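Local structure of actinorhodin polyketide putative beta-ketoacyl synthase 2 (Streptomyces coelicolor A3, 1TQY) at residues Ala167-Leu173 / Val394-Arg399; Tyr223-Asp227 / Asp313-Ala317. The protein acts as the chain length factor of actinorhodin biosynthesis, probably pairing with a ketosynthase to set the length of the polyketide chain. One frame throughout, in Å; residues are numbered along the deposited sequence.

Interaction 1: Ala167-Leu173 / Val394-Arg399; sequences AEQAGGL and VLARGR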
ATOM      1  N   ALA B 167       0.188  -3.999   5.024  1.00 21.59           N
ATOM      2  CA  ALA B 167      -0.442  -4.301   6.315  1.00 22.06           C
ATOM      3  C   ALA B 167       0.186  -5.589   6.849  1.00 21.42           C
ATOM      4  O   ALA B 167      -0.507  -6.516   7.279  1.00 20.68           O
ATOM      5  CB  ALA B 167      -1.954  -4.490   6.135  1.00 22.07           C
ATOM      6  N   GLU B 168       1.514  -5.625   6.815  1.00 22.51           N
ATOM      7  CA  GLU B 168       2.292  -6.786   7.231  1.00 22.60           C
ATOM      8  C   GLU B 168       1.645  -8.063   6.686  1.00 21.39           C
ATOM      9  O   GLU B 168       1.231  -8.077   5.520  1.00 22.39           O
ATOM     10  CB  GLU B 168       2.441  -6.812   8.747  1.00 21.36           C
ATOM     11  CG  GLU B 168       3.759  -7.432   9.183  1.00 24.22           C
ATOM     12  CD  GLU B 168       3.554  -8.766   9.868  1.00 24.74           C
ATOM     13  OE1 GLU B 168       4.552  -9.473  10.096  1.00 24.23           O
ATOM     14  OE2 GLU B 168       2.385  -9.101  10.176  1.00 24.60           O
ATOM     15  N   GLN B 169       1.546  -9.123   7.486  1.00 19.53           N
ATOM     16  CA  GLN B 169       0.958 -10.394   7.002  1.00 20.79           C
ATOM     17  C   GLN B 169      -0.549 -10.355   6.740  1.00 19.65           C
ATOM     18  O   GLN B 169      -1.123 -11.298   6.190  1.00 19.92           O
ATOM     19  CB  GLN B 169       1.270 -11.554   7.973  1.00 19.14           C
ATOM     20  CG  GLN B 169       0.797 -12.941   7.460  1.00 21.68           C
ATOM     21  CD  GLN B 169       1.925 -13.974   7.375  1.00 21.65           C
ATOM     22  OE1 GLN B 169       3.103 -13.613   7.323  1.00 22.66           O
ATOM     23  NE2 GLN B 169       1.565 -15.259   7.342  1.00 22.25           N
ATOM     24  N   ALA B 170      -1.205  -9.281   7.139  1.00 18.50           N
ATOM     25  CA  ALA B 170      -2.640  -9.204   6.889  1.00 21.38           C
ATOM     26  C   ALA B 170      -2.878  -8.657   5.481  1.00 21.67           C
ATOM     27  O   ALA B 170      -3.927  -8.883   4.884  1.00 21.12           O
ATOM     28  CB  ALA B 170      -3.303  -8.298   7.915  1.00 20.36           C
ATOM     29  N   GLY B 171      -1.881  -7.947   4.963  1.00 21.97           N
ATOM     30  CA  GLY B 171      -1.995  -7.328   3.655  1.00 22.81           C
ATOM     31  C   GLY B 171      -2.424  -8.212   2.502  1.00 23.73           C
ATOM     32  O   GLY B 171      -3.265  -7.808   1.701  1.00 25.53           O
ATOM     33  N   GLY B 172      -1.834  -9.400   2.415  1.00 23.56           N
ATOM     34  CA  GLY B 172      -2.156 -10.335   1.356  1.00 24.85           C
ATOM     35  C   GLY B 172      -3.633 -10.639   1.237  1.00 25.53           C
ATOM     36  O   GLY B 172      -4.163 -10.697   0.125  1.00 25.49           O
ATOM     37  N   LEU B 173      -4.303 -10.835   2.370  1.00 23.80           N
ATOM     38  CA  LEU B 173      -5.736 -11.122   2.358  1.00 23.92           C
ATOM     39  C   LEU B 173      -6.477  -9.847   1.993  1.00 23.44           C
ATOM     40  O   LEU B 173      -7.413  -9.877   1.206  1.00 26.85           O
ATOM     41  CB  LEU B 173      -6.190 -11.633   3.736  1.00 25.00           C
ATOM     42  CG  LEU B 173      -6.843 -13.018   3.757  1.00 26.80           C
ATOM     43  CD1 LEU B 173      -5.920 -14.001   3.075  1.00 26.81           C
ATOM     44  CD2 LEU B 173      -7.141 -13.464   5.199  1.00 26.31           C
ATOM     45  N   VAL B 394     -10.434 -18.300   5.972  1.00 22.60           N
ATOM     46  CA  VAL B 394      -8.992 -18.055   6.009  1.00 22.17           C
ATOM     47  C   VAL B 394      -8.770 -16.802   6.849  1.00 23.07           C
ATOM     48  O   VAL B 394      -9.455 -15.796   6.670  1.00 23.77           O
ATOM     49  CB  VAL B 394      -8.408 -17.843   4.583  1.00 22.19           C
ATOM     50  CG1 VAL B 394      -6.903 -17.549   4.661  1.00 22.45           C
ATOM     51  CG2 VAL B 394      -8.640 -19.099   3.739  1.00 22.13           C
ATOM     52  N   LEU B 395      -7.815 -16.875   7.769  1.00 21.28           N
ATOM     53  CA  LEU B 395      -7.508 -15.773   8.681  1.00 21.20           C
ATOM     54  C   LEU B 395      -6.064 -15.299   8.579  1.00 21.99           C
ATOM     55  O   LEU B 395      -5.157 -16.097   8.354  1.00 21.52           O
ATOM     56  CB  LEU B 395      -7.755 -16.229  10.116  1.00 19.94           C
ATOM     57  CG  LEU B 395      -9.162 -16.745  10.397  1.00 20.86           C
ATOM     58  CD1 LEU B 395      -9.290 -17.152  11.851  1.00 18.65           C
ATOM     59  CD2 LEU B 395     -10.153 -15.649  10.050  1.00 18.88           C
ATOM     60  N   ALA B 396      -5.844 -14.007   8.774  1.00 21.49           N
ATOM     61  CA  ALA B 396      -4.487 -13.483   8.733  1.00 22.23           C
ATOM     62  C   ALA B 396      -4.412 -12.272   9.633  1.00 22.42           C
ATOM     63  O   ALA B 396      -5.360 -11.503   9.709  1.00 22.70           O
ATOM     64  CB  ALA B 396      -4.106 -13.085   7.308  1.00 22.17           C
ATOM     65  N   ARG B 397      -3.310 -12.115  10.357  1.00 22.48           N
ATOM     66  CA  ARG B 397      -3.178 -10.932  11.194  1.00 23.03           C
ATOM     67  C   ARG B 397      -1.879 -10.263  10.850  1.00 22.21           C
ATOM     68  O   ARG B 397      -0.942 -10.902  10.388  1.00 19.72           O
ATOM     69  CB  ARG B 397      -3.159 -11.269  12.681  1.00 22.76           C
ATOM     70  CG  ARG B 397      -4.364 -12.019  13.157  1.00 25.52           C
ATOM     71  CD  ARG B 397      -3.911 -13.280  13.854  1.00 28.64           C
ATOM     72  NE  ARG B 397      -3.907 -13.102  15.289  1.00 28.62           N
ATOM     73  CZ  ARG B 397      -3.432 -13.981  16.167  1.00 27.29           C
ATOM     74  NH1 ARG B 397      -2.894 -15.134  15.778  1.00 22.48           N
ATOM     75  NH2 ARG B 397      -3.531 -13.694  17.449  1.00 23.44           N
ATOM     76  N   GLY B 398      -1.836  -8.962  11.074  1.00 22.25           N
ATOM     77  CA  GLY B 398      -0.626  -8.224  10.806  1.00 22.67           C
ATOM     78  C   GLY B 398      -0.180  -7.571  12.091  1.00 24.47           C
ATOM     79  O   GLY B 398      -1.002  -7.160  12.909  1.00 24.51           O
ATOM     80  N   ARG B 399       1.132  -7.489  12.270  1.00 23.81           N
ATOM     81  CA  ARG B 399       1.726  -6.875  13.441  1.00 22.63           C
ATOM     82  C   ARG B 399       1.099  -5.508  13.720  1.00 22.90           C
ATOM     83  O   ARG B 399       0.876  -4.721  12.800  1.00 22.35           O
ATOM     84  CB  ARG B 399       3.226  -6.721  13.209  1.00 23.66           C
ATOM     85  CG  ARG B 399       3.968  -5.967  14.287  1.00 23.45           C
ATOM     86  CD  ARG B 399       5.395  -5.767  13.841  1.00 24.76           C
ATOM     87  NE  ARG B 399       6.200  -5.064  14.830  1.00 24.89           N
ATOM     88  CZ  ARG B 399       6.784  -5.642  15.870  1.00 23.48           C
ATOM     89  NH1 ARG B 399       6.655  -6.944  16.069  1.00 20.58           N
ATOM     90  NH2 ARG B 399       7.507  -4.912  16.703  1.00 25.90           N
TER
HETATM   91  O   HOH W   1       2.032 -11.307  11.694  1.00 24.67           O
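Glu168 turns its carboxylate over the backbone of Gly398 and Arg399. Its OE2 accepts a hydrogen bond from Arg399 N at 2.9 Å. Gln169 N, 2.8 Å from the same Glu168 OE2, comes in from the opposite face of the carboxylate. Neither donor lies in the carboxylate plane; Arg399 N stands 57° out of it. A water lies close enough to donate to OE2, though it has other acceptors in reach. Two N-H groups on opposite faces should restrain the rotation of the carboxylate. Glu168 and Arg399 do not form a salt bridge. The carboxylate meets only the backbone and CB of the arginine, whose chain runs on extended to a salt bridge with an acidic side chain of the other protein chain and a bond to Ser210 O.

Residues 167-170 lie where strand 163-166 turns into the helix that follows, and Glu168 has a positive phi of 43°. In ketosynthases of the thiolase fold this is the nucleophile elbow. Gln169 probably stands where those enzymes carry the reactive cysteine. Its CB lies 3.3 Å from Arg397 O. With CG anti to the backbone N (chi1 -175°) and a bend at chi2, the amide leads away from strand 391-398, and OE1 makes a weak bond to Tyr342 N.

Further along, the contact is apolar. Ala170 CB rests on the strand backbone, 3.5 Å from Gly398 N. Gly398 has no side chain, which lets the turn come close here. Leu173, in the helix, brings both methyls to the strand. CD2 touches Ala396 CB at 3.7 Å. CD1 meets Val394 CG1 at 4.0 Å, the two side chains crossing at a slant. Phe402 and Ser404 of the adjoining strand 402-410 touch Ala170 and Leu173, respectively.

Interaction 2: Tyr223-Asp227 / Asp313-Ala317; sequences YLPFD and DAAEA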
ATOM      1  N   TYR B 223       8.729 -23.824  14.113  1.00 25.91           N
ATOM      2  CA  TYR B 223       7.514 -23.064  13.891  1.00 26.76           C
ATOM      3  C   TYR B 223       6.368 -23.983  14.261  1.00 25.61           C
ATOM      4  O   TYR B 223       5.930 -24.812  13.467  1.00 23.52           O
ATOM      5  CB  TYR B 223       7.447 -22.615  12.428  1.00 25.76           C
ATOM      6  CG  TYR B 223       6.256 -21.757  12.079  1.00 27.89           C
ATOM      7  CD1 TYR B 223       5.614 -20.971  13.041  1.00 26.21           C
ATOM      8  CD2 TYR B 223       5.785 -21.711  10.770  1.00 27.85           C
ATOM      9  CE1 TYR B 223       4.531 -20.166  12.701  1.00 25.96           C
ATOM     10  CE2 TYR B 223       4.710 -20.912  10.423  1.00 27.98           C
ATOM     11  CZ  TYR B 223       4.086 -20.140  11.392  1.00 27.65           C
ATOM     12  OH  TYR B 223       3.024 -19.343  11.038  1.00 28.37           O
ATOM     13  N   LEU B 224       5.887 -23.817  15.489  1.00 25.49           N
ATOM     14  CA  LEU B 224       4.839 -24.670  16.025  1.00 25.99           C
ATOM     15  C   LEU B 224       3.604 -23.926  16.519  1.00 24.99           C
ATOM     16  O   LEU B 224       3.343 -23.867  17.716  1.00 25.05           O
ATOM     17  CB  LEU B 224       5.444 -25.507  17.161  1.00 27.48           C
ATOM     18  CG  LEU B 224       6.708 -26.298  16.789  1.00 28.05           C
ATOM     19  CD1 LEU B 224       7.313 -26.936  18.038  1.00 28.42           C
ATOM     20  CD2 LEU B 224       6.358 -27.361  15.764  1.00 28.18           C
ATOM     21  N   PRO B 225       2.821 -23.349  15.599  1.00 25.12           N
ATOM     22  CA  PRO B 225       1.623 -22.628  16.043  1.00 25.35           C
ATOM     23  C   PRO B 225       0.614 -23.529  16.767  1.00 24.26           C
ATOM     24  O   PRO B 225       0.283 -24.614  16.293  1.00 22.58           O
ATOM     25  CB  PRO B 225       1.065 -22.049  14.738  1.00 25.15           C
ATOM     26  CG  PRO B 225       1.482 -23.062  13.712  1.00 27.19           C
ATOM     27  CD  PRO B 225       2.923 -23.347  14.129  1.00 23.57           C
ATOM     28  N   PHE B 226       0.152 -23.062  17.923  1.00 24.21           N
ATOM     29  CA  PHE B 226      -0.821 -23.776  18.752  1.00 25.48           C
ATOM     30  C   PHE B 226      -0.232 -24.943  19.551  1.00 26.06           C
ATOM     31  O   PHE B 226      -0.956 -25.636  20.265  1.00 26.07           O
ATOM     32  CB  PHE B 226      -2.014 -24.261  17.908  1.00 24.49           C
ATOM     33  CG  PHE B 226      -2.801 -23.141  17.263  1.00 24.83           C
ATOM     34  CD1 PHE B 226      -2.952 -23.082  15.884  1.00 25.38           C
ATOM     35  CD2 PHE B 226      -3.352 -22.123  18.037  1.00 23.45           C
ATOM     36  CE1 PHE B 226      -3.649 -22.031  15.281  1.00 25.46           C
ATOM     37  CE2 PHE B 226      -4.050 -21.067  17.447  1.00 25.02           C
ATOM     38  CZ  PHE B 226      -4.192 -21.018  16.069  1.00 24.79           C
ATOM     39  N   ASP B 227       1.077 -25.158  19.439  1.00 27.13           N
ATOM     40  CA  ASP B 227       1.738 -26.224  20.198  1.00 27.81           C
ATOM     41  C   ASP B 227       2.220 -25.641  21.522  1.00 28.34           C
ATOM     42  O   ASP B 227       2.615 -24.469  21.582  1.00 26.76           O
ATOM     43  CB  ASP B 227       2.940 -26.763  19.427  1.00 26.44           C
ATOM     44  CG  ASP B 227       3.544 -27.988  20.076  1.00 24.58           C
ATOM     45  OD1 ASP B 227       3.304 -29.115  19.588  1.00 24.36           O
ATOM     46  OD2 ASP B 227       4.258 -27.828  21.085  1.00 27.46           O
ATOM     47  N   ASP B 313      -1.333 -17.160  19.719  1.00 23.71           N
ATOM     48  CA  ASP B 313      -2.046 -18.393  19.387  1.00 24.80           C
ATOM     49  C   ASP B 313      -3.275 -18.449  20.287  1.00 24.12           C
ATOM     50  O   ASP B 313      -4.383 -18.758  19.840  1.00 24.04           O
ATOM     51  CB  ASP B 313      -1.172 -19.635  19.631  1.00 23.81           C
ATOM     52  CG  ASP B 313      -0.025 -19.764  18.630  1.00 24.95           C
ATOM     53  OD1 ASP B 313      -0.183 -19.328  17.468  1.00 24.79           O
ATOM     54  OD2 ASP B 313       1.029 -20.326  19.003  1.00 24.33           O
ATOM     55  N   ALA B 314      -3.071 -18.127  21.559  1.00 23.61           N
ATOM     56  CA  ALA B 314      -4.154 -18.145  22.527  1.00 24.14           C
ATOM     57  C   ALA B 314      -5.233 -17.157  22.124  1.00 24.02           C
ATOM     58  O   ALA B 314      -6.426 -17.464  22.217  1.00 26.31           O
ATOM     59  CB  ALA B 314      -3.619 -17.814  23.913  1.00 24.52           C
ATOM     60  N   ALA B 315      -4.830 -15.969  21.679  1.00 22.02           N
ATOM     61  CA  ALA B 315      -5.814 -14.976  21.250  1.00 23.97           C
ATOM     62  C   ALA B 315      -6.611 -15.518  20.066  1.00 23.67           C
ATOM     63  O   ALA B 315      -7.837 -15.449  20.048  1.00 22.70           O
ATOM     64  CB  ALA B 315      -5.126 -13.660  20.850  1.00 22.76           C
ATOM     65  N   GLU B 316      -5.911 -16.056  19.072  1.00 22.80           N
ATOM     66  CA  GLU B 316      -6.591 -16.597  17.902  1.00 23.97           C
ATOM     67  C   GLU B 316      -7.506 -17.781  18.195  1.00 23.33           C
ATOM     68  O   GLU B 316      -8.611 -17.862  17.656  1.00 20.97           O
ATOM     69  CB  GLU B 316      -5.589 -17.006  16.824  1.00 25.72           C
ATOM     70  CG  GLU B 316      -6.271 -17.700  15.648  1.00 27.96           C
ATOM     71  CD  GLU B 316      -5.401 -17.794  14.416  1.00 31.60           C
ATOM     72  OE1 GLU B 316      -4.228 -18.205  14.542  1.00 33.51           O
ATOM     73  OE2 GLU B 316      -5.905 -17.456  13.323  1.00 33.33           O
ATOM     74  N   ALA B 317      -7.037 -18.711  19.026  1.00 24.04           N
ATOM     75  CA  ALA B 317      -7.826 -19.889  19.377  1.00 24.04           C
ATOM     76  C   ALA B 317      -9.096 -19.450  20.094  1.00 24.83           C
ATOM     77  O   ALA B 317     -10.154 -20.058  19.954  1.00 24.17           O
ATOM     78  CB  ALA B 317      -7.016 -20.801  20.278  1.00 24.27           C
TER
HETATM   79  O   HOH W   2       0.983 -22.064  21.126  1.00 25.82           O
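Phe226 N donates to Asp313 OD2 over 3.1 Å, and this nearly straight bond (175°) ties the loop to the helix. The N-H meets OD2 from above the carboxylate plane, almost perpendicular to it. A water bonded to Asp313 OD2 at 2.7 Å also bonds to Asp227 O, so OD2 serves both ends of the Phe226-Asp227 step. The other oxygen, OD1, accepts from Gly308 N. Leu224-Asp227 is a type II beta turn closed by Asp227 N to Leu224 O. Phe226 takes the third position, with a positive phi of 77°. This Pro-Phe-Asp turn probably corresponds to the loop of that sequence in related ketosynthases.

The other contacts gather round the phenyl ring, with both carbon and oxygen atoms of the helix. Its CG stands anti to the carbonyl carbon (chi1 -62°), which swings the ring onto the helix. CD2 packs on Asp313 CB at 3.7 Å, and CE2 lies 3.3 Å from Asp313 O. Asp313 OD1 lies over one face, toward the rim. Glu316 CG sits at the ring edge, in plane. Phe226 CZ is 3.2 Å from Glu316 OE1. Ala317 CB adds an apolar contact with CE2.

Glu316 OE2 and OE1 accept from Asp305 N and Gly306 N, after strand 301-303. The turn, between helix 201-208 and strand 238-246, packs on helix 310-324, whose Glu316 also touches Leu395 of strand 391-398.

In the fold
Both contacts are buried, but interaction 1 lies about 8 Å from the centre of the chain and interaction 2 about 18 Å, measured from their centres. Interaction 1 sets a turn and helix start against a sheet strand; interaction 2 sets a loop turn against a helix flank. In each, an acidic side chain accepts a backbone N-H from the other segment. Beyond that, aliphatic side chains make up the apolar part of interaction 1, whereas a single phenyl ring dominates interaction 2. Only interaction 1 borders the other protein chain. Leu395 and Arg397 of strand 391-398 touch helix 310-324. Arg397 and Glu316 form a weak, long ion pair, while Arg397 NH2 is hydrogen-bonded to Leu312 O.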